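Local structure of hydroxyethylthiazole kinase (Pyrococcus horikoshii, 3HPD) at residues V114-N120 with T160-T165. The protein probably phosphorylates the hydroxyl group of 4-methyl-5-beta-hydroxyethylthiazole with ATP, a magnesium-dependent salvage step toward thiamine diphosphate. Sequence-based numbering, arbitrary orientation.
Sequences VDVLKGN and TTVAVT
Lys118 and Thr165 meet on one face of a parallel strand pair, their side chains crossing at about a right angle. The lysine leaves the strand with CG anti to its backbone N (chi1 -177°), which sets CG 4.0 Å from Thr165 CG2 and beside the methyl of Ala163. The chain then bends at each later torsion, bringing NZ back to a water 2.7 Å away; the same water lies 2.8 Å from Thr165 OG1, and NZ also forms a salt bridge with Asp92. Lys118 and Thr165 are each predicted to bind ATP; the water thus bridges two residues of the predicted site. On the reverse face, Leu117 and Val162 lie side by side and point the same way, with Leu117 CB 4.0 Å from Val162 CG2. In the sheet itself, Leu117 N bonds to Thr161 O, Ala163 N to Leu117 O at 2.9 Å, Gly119 N to Ala163 O and Thr165 N to Gly119 O, the regular parallel ladder. Before the strands begin, Thr160 OG1 lies 2.9 Å from both Val114 O and Asp115 O, and its single proton can serve only one at a time. Strand 116-120 also pairs with 89-92 and strand 161-165 with 169-172, placing the contact inside the central sheet of this ribokinase-like fold. Helices 193-205 and 210-231 cover the Val116 and Ala163 face, helix 144-157 packs on Val162 and Val164, and Asn120 caps helix 121-131, its OD1 accepting from Glu123 N.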
loop_
_atom_site.group_PDB
_atom_site.type_symbol
_atom_site.label_atom_id
_atom_site.label_comp_id
_atom_site.label_asym_id
_atom_site.label_seq_id
_atom_site.Cartn_x
_atom_site.Cartn_y
_atom_site.Cartn_z
ATOM N N VAL A 114 7.628 -1.939 26.654
ATOM C CA VAL A 114 6.432 -1.723 25.849
ATOM C C VAL A 114 5.237 -2.065 26.732
ATOM O O VAL A 114 5.395 -2.671 27.792
ATOM C CB VAL A 114 6.404 -2.619 24.581
ATOM C CG1 VAL A 114 7.674 -2.418 23.770
ATOM C CG2 VAL A 114 6.231 -4.079 24.970
ATOM N N ASP A 115 4.044 -1.678 26.299
ATOM C CA ASP A 115 2.839 -1.937 27.070
ATOM C C ASP A 115 2.092 -3.169 26.590
ATOM O O ASP A 115 1.366 -3.798 27.354
ATOM C CB ASP A 115 1.945 -0.704 27.026
ATOM C CG ASP A 115 2.591 0.485 27.706
ATOM O OD1 ASP A 115 2.539 0.546 28.953
ATOM O OD2 ASP A 115 3.175 1.338 27.002
ATOM N N VAL A 116 2.279 -3.507 25.319
ATOM C CA VAL A 116 1.653 -4.682 24.727
ATOM C C VAL A 116 2.597 -5.293 23.702
ATOM O O VAL A 116 3.163 -4.580 22.871
ATOM C CB VAL A 116 0.321 -4.343 24.001
ATOM C CG1 VAL A 116 -0.207 -5.580 23.268
ATOM C CG2 VAL A 116 -0.718 -3.860 25.000
ATOM N N LEU A 117 2.786 -6.606 23.788
ATOM C CA LEU A 117 3.618 -7.348 22.836
ATOM C C LEU A 117 2.624 -8.316 22.209
ATOM O O LEU A 117 1.986 -9.098 22.898
ATOM C CB LEU A 117 4.731 -8.126 23.552
ATOM C CG LEU A 117 5.538 -9.090 22.664
ATOM C CD1 LEU A 117 6.273 -8.321 21.579
ATOM C CD2 LEU A 117 6.535 -9.864 23.516
ATOM N N LYS A 118 2.496 -8.250 20.891
ATOM C CA LYS A 118 1.559 -9.107 20.183
ATOM C C LYS A 118 2.143 -9.842 18.992
ATOM O O LYS A 118 2.584 -9.226 18.053
ATOM C CB LYS A 118 0.386 -8.314 19.629
ATOM C CG LYS A 118 -0.579 -9.281 18.983
ATOM C CD LYS A 118 -1.354 -8.800 17.738
ATOM C CE LYS A 118 -0.455 -8.475 16.483
ATOM N NZ LYS A 118 0.532 -9.535 16.011
ATOM N N GLY A 119 2.112 -11.163 19.005
ATOM C CA GLY A 119 2.640 -11.923 17.894
ATOM C C GLY A 119 2.128 -13.339 17.859
ATOM O O GLY A 119 1.355 -13.724 18.735
ATOM N N ASN A 120 2.540 -14.122 16.863
ATOM C CA ASN A 120 2.091 -15.508 16.803
ATOM C C ASN A 120 2.986 -16.384 17.676
ATOM O O ASN A 120 3.952 -15.904 18.268
ATOM C CB ASN A 120 2.070 -16.034 15.360
ATOM C CG ASN A 120 3.433 -16.013 14.702
ATOM O OD1 ASN A 120 4.448 -16.311 15.330
ATOM N ND2 ASN A 120 3.459 -15.678 13.416
ATOM N N THR A 160 5.100 -7.075 30.723
ATOM C CA THR A 160 4.122 -6.383 29.896
ATOM C C THR A 160 2.959 -7.322 29.610
ATOM O O THR A 160 2.932 -8.453 30.095
ATOM C CB THR A 160 4.767 -5.954 28.551
ATOM O OG1 THR A 160 3.875 -5.097 27.827
ATOM C CG2 THR A 160 5.084 -7.184 27.695
ATOM N N THR A 161 1.989 -6.842 28.841
ATOM C CA THR A 161 0.854 -7.667 28.461
ATOM C C THR A 161 1.257 -8.309 27.145
ATOM O O THR A 161 1.749 -7.632 26.239
ATOM C CB THR A 161 -0.424 -6.827 28.263
ATOM O OG1 THR A 161 -0.961 -6.476 29.545
ATOM C CG2 THR A 161 -1.473 -7.607 27.469
ATOM N N VAL A 162 1.066 -9.617 27.045
ATOM C CA VAL A 162 1.436 -10.331 25.838
ATOM C C VAL A 162 0.254 -11.077 25.263
ATOM O O VAL A 162 -0.594 -11.591 25.994
ATOM C CB VAL A 162 2.567 -11.355 26.113
ATOM C CG1 VAL A 162 2.840 -12.188 24.862
ATOM C CG2 VAL A 162 3.827 -10.631 26.564
ATOM N N ALA A 163 0.197 -11.117 23.940
ATOM C CA ALA A 163 -0.851 -11.839 23.252
ATOM C C ALA A 163 -0.173 -12.766 22.256
ATOM O O ALA A 163 0.665 -12.335 21.464
ATOM C CB ALA A 163 -1.787 -10.877 22.518
ATOM N N VAL A 164 -0.505 -14.049 22.340
ATOM C CA VAL A 164 0.011 -15.037 21.411
ATOM C C VAL A 164 -1.221 -15.382 20.581
ATOM O O VAL A 164 -2.157 -16.017 21.067
ATOM C CB VAL A 164 0.531 -16.303 22.125
ATOM C CG1 VAL A 164 0.932 -17.347 21.092
ATOM C CG2 VAL A 164 1.729 -15.953 22.998
ATOM N N THR A 165 -1.229 -14.926 19.337
ATOM C CA THR A 165 -2.361 -15.150 18.453
ATOM C C THR A 165 -2.356 -16.523 17.786
ATOM O O THR A 165 -1.303 -17.124 17.584
ATOM C CB THR A 165 -2.412 -14.053 17.377
ATOM O OG1 THR A 165 -1.214 -14.095 16.593
ATOM C CG2 THR A 165 -2.519 -12.684 18.030
HETATM O O HOH W 1 -0.299 -11.950 15.106
#